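Local coordinates for enoyl-CoA hydratase (PDB 4LK5), which probably catalyses the reversible hydration of 2-enoyl-CoA thioesters, as a member of the crotonase-like enoyl-CoA hydratase/isomerase family assembled here as a trimer, at residues I67-E72 with I118-R123; Y73-P78 with A126-P131; I114-N119 with R260-Q265. All blocks are in the same frame, centred on the assembly; numbering follows the deposited sequence.

Contact 1. Residues I67-E72 with I118-R123; sequences IADAME and INRLVR
Ala-68 and Leu-121 join the connecting helices of two successive beta-alpha-beta crossovers of the crotonase fold, helix 61-76 between strands 45-50 and 82-87 and helix 113-127 between strands 82-87 and 132-136. The segments run roughly parallel at 28°, their axes 8.3 Å apart, and the small methyl of Ala-68 lets its CA come within 4.0 Å of Leu-121 CA. On the buried side the isobutyl end of Leu-121 is met by Ile-67, whose CG2, anti to the backbone N, reaches Leu-121 CD1 at 3.4 Å and also touches CD2. Leu-121 CD1 is bounded further along by CG of Met-71, present as selenomethionine, whose side chain continues onto Val-83 and Ile-85 of the sheet. The exposed side is held by charge. Arg-120, bent at its third torsion (chi3 89°), brings its guanidinium over Ala-68, with CB of Ala-68 lying under one face, 3.7 Å from NH1. NH2 serves both acids near the guanidinium plane: it gives one bond to Asp-69 OD1 at 2.6 Å, nearly along the C-O axis, and another to Glu-72 OE1. NH1 adds a weak bond to Asp-69 OD1 and a salt bridge to Glu-117. The Glu-72 bond is 2.8 Å from NH2 to OE1, the donor standing 63° out of the carboxylate plane.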
# COMPACT_ATOMS: atom_id res chain seq x y z
N ILE C 67 2.23 25.75 -14.21
CA ILE C 67 2.13 24.29 -14.38
C ILE C 67 0.67 23.90 -14.18
O ILE C 67 0.09 23.18 -14.97
CB ILE C 67 3.02 23.56 -13.33
CG1 ILE C 67 4.49 23.89 -13.52
CG2 ILE C 67 2.85 22.04 -13.38
CD1 ILE C 67 5.19 24.07 -12.20
N ALA C 68 0.07 24.42 -13.11
CA ALA C 68 -1.34 24.22 -12.90
C ALA C 68 -2.13 24.59 -14.15
O ALA C 68 -2.87 23.76 -14.64
CB ALA C 68 -1.81 24.99 -11.67
N ASP C 69 -1.93 25.79 -14.70
CA ASP C 69 -2.72 26.26 -15.88
C ASP C 69 -2.48 25.37 -17.09
O ASP C 69 -3.40 24.94 -17.79
CB ASP C 69 -2.37 27.72 -16.26
CG ASP C 69 -2.90 28.78 -15.25
OD1 ASP C 69 -3.77 28.47 -14.41
OD2 ASP C 69 -2.46 29.94 -15.31
N ALA C 70 -1.20 25.10 -17.32
CA ALA C 70 -0.77 24.16 -18.34
C ALA C 70 -1.39 22.74 -18.18
O ALA C 70 -1.81 22.10 -19.19
CB ALA C 70 0.76 24.07 -18.30
N MSE C 71 -1.46 22.22 -16.95
CA MSE C 71 -2.07 20.90 -16.78
C MSE C 71 -3.56 20.99 -17.08
O MSE C 71 -4.11 20.15 -17.78
CB MSE C 71 -1.84 20.31 -15.39
CG MSE C 71 -0.37 20.08 -15.13
SE MSE C 71 0.31 18.72 -16.35
CE MSE C 71 2.19 19.17 -16.08
N GLU C 72 -4.22 22.04 -16.60
CA GLU C 72 -5.64 22.21 -16.97
C GLU C 72 -5.82 22.36 -18.50
O GLU C 72 -6.67 21.67 -19.09
CB GLU C 72 -6.26 23.38 -16.22
CG GLU C 72 -6.44 23.10 -14.74
CD GLU C 72 -7.10 24.26 -14.03
OE1 GLU C 72 -6.97 25.40 -14.53
OE2 GLU C 72 -7.74 24.04 -12.98
N ILE C 118 -0.78 24.91 -5.37
CA ILE C 118 -0.20 23.58 -5.28
C ILE C 118 -1.35 22.61 -5.48
O ILE C 118 -1.27 21.66 -6.28
CB ILE C 118 0.36 23.24 -3.90
CG1 ILE C 118 1.50 24.15 -3.47
CG2 ILE C 118 0.83 21.79 -3.87
CD1 ILE C 118 2.63 24.23 -4.44
N ASN C 119 -2.43 22.85 -4.72
CA ASN C 119 -3.58 21.95 -4.74
C ASN C 119 -4.18 21.91 -6.13
O ASN C 119 -4.43 20.84 -6.66
CB ASN C 119 -4.60 22.33 -3.64
CG ASN C 119 -4.07 22.05 -2.23
OD1 ASN C 119 -2.97 21.52 -2.04
ND2 ASN C 119 -4.86 22.39 -1.22
N ARG C 120 -4.36 23.07 -6.75
CA ARG C 120 -4.85 23.13 -8.12
C ARG C 120 -3.98 22.29 -9.02
O ARG C 120 -4.48 21.51 -9.81
CB ARG C 120 -4.82 24.57 -8.68
CG ARG C 120 -6.15 25.26 -8.85
CD ARG C 120 -5.96 26.70 -9.37
NE ARG C 120 -5.96 26.65 -10.82
CZ ARG C 120 -5.05 27.17 -11.64
NH1 ARG C 120 -4.01 27.93 -11.22
NH2 ARG C 120 -5.25 26.95 -12.93
N LEU C 121 -2.68 22.47 -8.93
CA LEU C 121 -1.75 21.74 -9.78
C LEU C 121 -1.98 20.23 -9.62
O LEU C 121 -2.29 19.52 -10.59
CB LEU C 121 -0.31 22.12 -9.45
CG LEU C 121 0.85 21.22 -9.89
CD1 LEU C 121 0.63 20.61 -11.25
CD2 LEU C 121 2.12 22.05 -9.87
N VAL C 122 -1.88 19.77 -8.37
CA VAL C 122 -2.02 18.36 -8.05
C VAL C 122 -3.34 17.77 -8.56
O VAL C 122 -3.34 16.71 -9.22
CB VAL C 122 -1.80 18.13 -6.54
CG1 VAL C 122 -2.35 16.83 -6.11
CG2 VAL C 122 -0.31 18.17 -6.24
N ARG C 123 -4.44 18.47 -8.33
CA ARG C 123 -5.73 18.01 -8.89
C ARG C 123 -5.71 17.97 -10.38
O ARG C 123 -6.40 17.15 -10.97
CB ARG C 123 -6.90 18.92 -8.54
CG ARG C 123 -7.24 18.92 -7.07
CD ARG C 123 -8.60 19.48 -6.78
NE ARG C 123 -8.64 19.78 -5.35
CZ ARG C 123 -8.39 20.97 -4.80
NH1 ARG C 123 -8.10 22.03 -5.52
NH2 ARG C 123 -8.45 21.09 -3.47

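Contact 2. Residues Y73-P78 with A126-P131; sequences YAATDP and AALPHP
The peptide group linking Ala-74 to Ala-75 is the flat unit at the middle of this contact, and Leu-128 lies over one of its faces: CD1 stands 3.7 Å from Ala-74 O and 3.6 Å from Ala-75 N. The imidazole of His-130 meets the same carbonyl obliquely, CD2 being 4.1 Å from Ala-74 O, a loose approach without a hydrogen bond. The ring of Pro-129 offers its CD carbon to the methyl of Ala-75, at 4.0 Å between CD and CB.

Leu-128 is the main contributor from segment 126-131. Its CG is anti to the backbone N (chi1 -167°), which swings the branched end across to segment 73-78. There CD1 touches the CA and CB of Ala-75, while CD2 lies more loosely by the methyl of Ala-74, which also packs on Phe-46 of strand 45-50. The two segments carry the closing parts of the crossover helices 61-76 and 113-127, so the contact binds the places where each crossover of the crotonase fold turns back toward the sheet.

Both backbones are shaped by local bonds. His-130 N donates to Leu-128 O at 2.7 Å, with Pro-129 between them, consistent with a gamma turn of the classic kind. On the other segment Tyr-73 O accepts from Thr-76 N and also from Thr-76 OG1, the hydroxyl bond being 2.9 Å from OG1 to Tyr-73 O, in the carbonyl plane and on a lone pair. Beyond the turn, the carbonyl of Pro-131 takes part in backbone hydrogen bonding with Val-83, and its ring packs on Leu-195 of a second subunit. With no hydrogen bond or salt bridge across the two segments, their cohesion depends on methyl and ring-carbon contacts, and hence on shape and exclusion of water rather than on polar direction.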
# COMPACT_ATOMS: atom_id res chain seq x y z
N TYR C 73 -5.01 23.21 -19.14
CA TYR C 73 -5.08 23.36 -20.60
C TYR C 73 -4.98 22.02 -21.35
O TYR C 73 -5.73 21.75 -22.29
CB TYR C 73 -3.97 24.28 -21.13
CG TYR C 73 -3.99 24.31 -22.62
CD1 TYR C 73 -5.06 24.93 -23.29
CD2 TYR C 73 -3.01 23.67 -23.37
CE1 TYR C 73 -5.13 24.93 -24.67
CE2 TYR C 73 -3.05 23.68 -24.75
CZ TYR C 73 -4.12 24.31 -25.40
OH TYR C 73 -4.18 24.31 -26.78
N ALA C 74 -4.06 21.18 -20.90
CA ALA C 74 -3.78 19.92 -21.56
C ALA C 74 -4.92 18.90 -21.48
O ALA C 74 -4.91 17.92 -22.24
CB ALA C 74 -2.51 19.34 -20.98
N ALA C 75 -5.87 19.09 -20.57
CA ALA C 75 -7.04 18.21 -20.49
C ALA C 75 -8.03 18.49 -21.61
O ALA C 75 -8.77 17.59 -21.99
CB ALA C 75 -7.73 18.34 -19.15
N THR C 76 -8.05 19.74 -22.10
CA THR C 76 -9.00 20.18 -23.14
C THR C 76 -8.48 19.80 -24.53
O THR C 76 -9.22 19.33 -25.39
CB THR C 76 -9.29 21.72 -23.11
OG1 THR C 76 -8.17 22.50 -23.60
CG2 THR C 76 -9.64 22.18 -21.69
N ASP C 77 -7.18 19.98 -24.73
CA ASP C 77 -6.58 19.97 -26.07
C ASP C 77 -6.48 18.56 -26.69
O ASP C 77 -5.70 17.73 -26.22
CB ASP C 77 -5.20 20.64 -26.01
CG ASP C 77 -4.69 21.01 -27.38
OD1 ASP C 77 -4.40 20.08 -28.16
OD2 ASP C 77 -4.62 22.22 -27.67
N PRO C 78 -7.22 18.32 -27.79
CA PRO C 78 -7.32 16.95 -28.34
C PRO C 78 -6.02 16.46 -28.99
O PRO C 78 -5.85 15.25 -29.15
CB PRO C 78 -8.45 17.06 -29.37
CG PRO C 78 -8.49 18.52 -29.77
CD PRO C 78 -7.75 19.33 -28.74
N ALA C 126 -3.99 14.69 -11.48
CA ALA C 126 -4.84 13.52 -11.22
C ALA C 126 -6.07 13.47 -12.14
O ALA C 126 -6.53 12.39 -12.52
CB ALA C 126 -5.28 13.49 -9.75
N ALA C 127 -6.61 14.63 -12.46
CA ALA C 127 -7.78 14.71 -13.33
C ALA C 127 -7.45 14.58 -14.85
O ALA C 127 -8.36 14.45 -15.66
CB ALA C 127 -8.52 16.01 -13.06
N LEU C 128 -6.17 14.61 -15.23
CA LEU C 128 -5.78 14.66 -16.65
C LEU C 128 -5.99 13.32 -17.44
O LEU C 128 -5.31 12.33 -17.17
CB LEU C 128 -4.32 15.09 -16.71
CG LEU C 128 -3.62 15.53 -18.02
CD1 LEU C 128 -4.61 16.08 -19.02
CD2 LEU C 128 -2.53 16.57 -17.72
N PRO C 129 -6.92 13.28 -18.42
CA PRO C 129 -7.24 12.04 -19.16
C PRO C 129 -6.15 11.50 -20.11
O PRO C 129 -6.45 10.96 -21.18
CB PRO C 129 -8.50 12.40 -19.97
CG PRO C 129 -8.96 13.71 -19.45
CD PRO C 129 -7.80 14.40 -18.80
N HIS C 130 -4.90 11.61 -19.71
CA HIS C 130 -3.81 11.14 -20.49
C HIS C 130 -2.74 10.66 -19.55
O HIS C 130 -2.72 11.05 -18.37
CB HIS C 130 -3.30 12.27 -21.39
CG HIS C 130 -4.31 12.73 -22.39
ND1 HIS C 130 -4.74 11.92 -23.42
CD2 HIS C 130 -5.05 13.86 -22.46
CE1 HIS C 130 -5.67 12.55 -24.12
NE2 HIS C 130 -5.87 13.73 -23.56
N PRO C 131 -1.84 9.80 -20.04
CA PRO C 131 -0.74 9.44 -19.16
C PRO C 131 0.11 10.66 -18.88
O PRO C 131 0.41 11.43 -19.80
CB PRO C 131 0.03 8.42 -19.98
CG PRO C 131 -1.03 7.76 -20.79
CD PRO C 131 -1.95 8.89 -21.18

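Contact 3. Residues I114-N119 with R260-Q265; sequences IILEIN and REFDGQ
Phe-262 and Ile-115 meet at about a right angle, the aromatic ring turning its rim to the isoleucine branch. Ile-115 CG2 lies close to the ring plane, 3.9 Å from Phe-262 CD1, and the same methyl also rests against Phe-262 CA, so it packs on ring and backbone together. The ring is set for this by its first torsion, with CG anti to the backbone N (chi1 180°), which carries it out alongside helix 113-127. From a different direction Leu-116 reaches the ring obliquely. Leu-116 CD1 is 3.3 Å from Phe-262 CE1 and also touches CD1 and CZ of the same ring, so that one methyl spans three carbons on one flank of the ring. Ile-115 and Leu-116, neighbours in sequence, thus hold Phe-262 by two separate branches.

These side chains knit together two nearly antiparallel helices, 163° between their directions and 10.0 Å between segment axes. Helix 113-127 is a crossover helix of the crotonase core, whereas helix 254-269 belongs to the C-terminal helical region, which in this family typically takes part in trimer formation. In keeping with that, Arg-260 packs on Ala-248 of a third subunit.

The other branch of Ile-115 runs to Gln-265, CD1 lying 3.4 Å from Gln-265 CB. The two side chains pass obliquely, and only the aliphatic root of the glutamine is used. Its chain bends at the second torsion (chi2 -66°) and leads the amide away, where NE2 is hydrogen-bonded to Asp-174 OD2 and OE1 accepts from Met-172 N. One turn on from Ile-115, Asn-119 brings ND2 to 4.2 Å from Phe-262 CB, a contact of van der Waals kind, while the same nitrogen gives a weak hydrogen bond to Leu-258 O.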
# COMPACT_ATOMS: atom_id res chain seq x y z
N ILE C 114 -0.04 30.06 -2.28
CA ILE C 114 0.92 29.01 -2.70
C ILE C 114 0.22 27.65 -2.59
O ILE C 114 0.20 26.85 -3.52
CB ILE C 114 2.20 28.89 -1.82
CG1 ILE C 114 2.43 30.12 -0.93
CG2 ILE C 114 3.43 28.60 -2.67
CD1 ILE C 114 3.72 30.09 -0.13
N ILE C 115 -0.39 27.41 -1.44
CA ILE C 115 -0.97 26.11 -1.18
C ILE C 115 -2.18 25.82 -2.06
O ILE C 115 -2.32 24.71 -2.59
CB ILE C 115 -1.36 25.97 0.28
CG1 ILE C 115 -0.14 26.25 1.16
CG2 ILE C 115 -1.87 24.55 0.53
CD1 ILE C 115 -0.48 26.69 2.56
N LEU C 116 -3.05 26.81 -2.19
CA LEU C 116 -4.24 26.69 -3.05
C LEU C 116 -3.84 26.32 -4.47
O LEU C 116 -4.58 25.65 -5.15
CB LEU C 116 -5.02 28.00 -3.10
CG LEU C 116 -6.34 28.26 -2.35
CD1 LEU C 116 -6.46 27.46 -1.07
CD2 LEU C 116 -6.48 29.77 -2.07
N GLU C 117 -2.70 26.79 -4.91
CA GLU C 117 -2.30 26.59 -6.27
C GLU C 117 -1.55 25.27 -6.41
O GLU C 117 -1.66 24.62 -7.47
CB GLU C 117 -1.43 27.76 -6.76
CG GLU C 117 -2.18 29.07 -6.85
CD GLU C 117 -3.14 29.10 -8.02
OE1 GLU C 117 -2.67 29.38 -9.14
OE2 GLU C 117 -4.35 28.85 -7.81
N ILE C 118 -0.78 24.91 -5.37
CA ILE C 118 -0.20 23.58 -5.28
C ILE C 118 -1.35 22.61 -5.48
O ILE C 118 -1.27 21.66 -6.28
CB ILE C 118 0.36 23.24 -3.90
CG1 ILE C 118 1.50 24.15 -3.47
CG2 ILE C 118 0.83 21.79 -3.87
CD1 ILE C 118 2.63 24.23 -4.44
N ASN C 119 -2.43 22.85 -4.72
CA ASN C 119 -3.58 21.95 -4.74
C ASN C 119 -4.18 21.91 -6.13
O ASN C 119 -4.43 20.84 -6.66
CB ASN C 119 -4.60 22.33 -3.64
CG ASN C 119 -4.07 22.05 -2.23
OD1 ASN C 119 -2.97 21.52 -2.04
ND2 ASN C 119 -4.86 22.39 -1.22
N ARG C 260 -6.82 19.20 4.37
CA ARG C 260 -6.18 19.17 5.69
C ARG C 260 -4.87 19.88 5.62
O ARG C 260 -4.49 20.51 6.57
CB ARG C 260 -5.81 17.79 6.16
CG ARG C 260 -6.92 16.96 6.74
CD ARG C 260 -6.48 15.51 6.83
NE ARG C 260 -7.66 14.70 6.65
CZ ARG C 260 -7.85 13.74 5.75
NH1 ARG C 260 -6.90 13.32 4.89
NH2 ARG C 260 -9.03 13.17 5.75
N GLU C 261 -4.17 19.69 4.52
CA GLU C 261 -2.83 20.23 4.30
C GLU C 261 -2.89 21.76 4.23
O GLU C 261 -2.08 22.42 4.88
CB GLU C 261 -2.19 19.61 3.02
CG GLU C 261 -1.84 18.12 3.21
CD GLU C 261 -1.42 17.32 1.95
OE1 GLU C 261 -1.29 17.89 0.82
OE2 GLU C 261 -1.19 16.08 2.12
N PHE C 262 -3.88 22.29 3.50
CA PHE C 262 -4.21 23.72 3.51
C PHE C 262 -4.44 24.32 4.91
O PHE C 262 -3.74 25.25 5.29
CB PHE C 262 -5.43 24.00 2.66
CG PHE C 262 -5.80 25.45 2.65
CD1 PHE C 262 -5.01 26.36 1.98
CD2 PHE C 262 -6.90 25.90 3.36
CE1 PHE C 262 -5.33 27.70 2.00
CE2 PHE C 262 -7.23 27.25 3.37
CZ PHE C 262 -6.43 28.15 2.69
N ASP C 263 -5.39 23.78 5.67
CA ASP C 263 -5.63 24.21 7.07
C ASP C 263 -4.43 24.05 8.00
O ASP C 263 -4.28 24.76 8.96
CB ASP C 263 -6.77 23.40 7.71
CG ASP C 263 -8.10 23.53 6.97
OD1 ASP C 263 -8.37 24.56 6.30
OD2 ASP C 263 -8.87 22.57 7.06
N GLY C 264 -3.59 23.08 7.73
CA GLY C 264 -2.45 22.85 8.57
C GLY C 264 -1.25 23.71 8.21
O GLY C 264 -0.63 24.26 9.11
N GLN C 265 -0.93 23.81 6.90
CA GLN C 265 0.22 24.59 6.47
C GLN C 265 -0.01 26.04 6.74
O GLN C 265 0.94 26.69 7.13
CB GLN C 265 0.57 24.48 4.97
CG GLN C 265 1.39 23.29 4.53
CD GLN C 265 2.83 23.20 5.02
OE1 GLN C 265 3.10 23.16 6.20
NE2 GLN C 265 3.73 22.96 4.09

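In the fold
Helix 113-127 is common to all three contacts. Contacts 1 and 2 follow one another along its pairing with helix 61-76, centres about 11 Å apart, and they meet where Met-71 SE packs 3.8 Å from Leu-128 CD2. Contact 3 pairs the earlier turns of helix 113-127 with helix 254-269. It shares Ile-118 and Asn-119 with contact 1, centre to centre about 13 Å, and Ala-68 CB comes to 4.2 Å from Glu-117 O. Contacts 2 and 3 are about 23 Å apart between centres and do not touch, their nearest atoms being about 8 Å apart. The shared helix thus joins the crossover layer to the C-terminal helices.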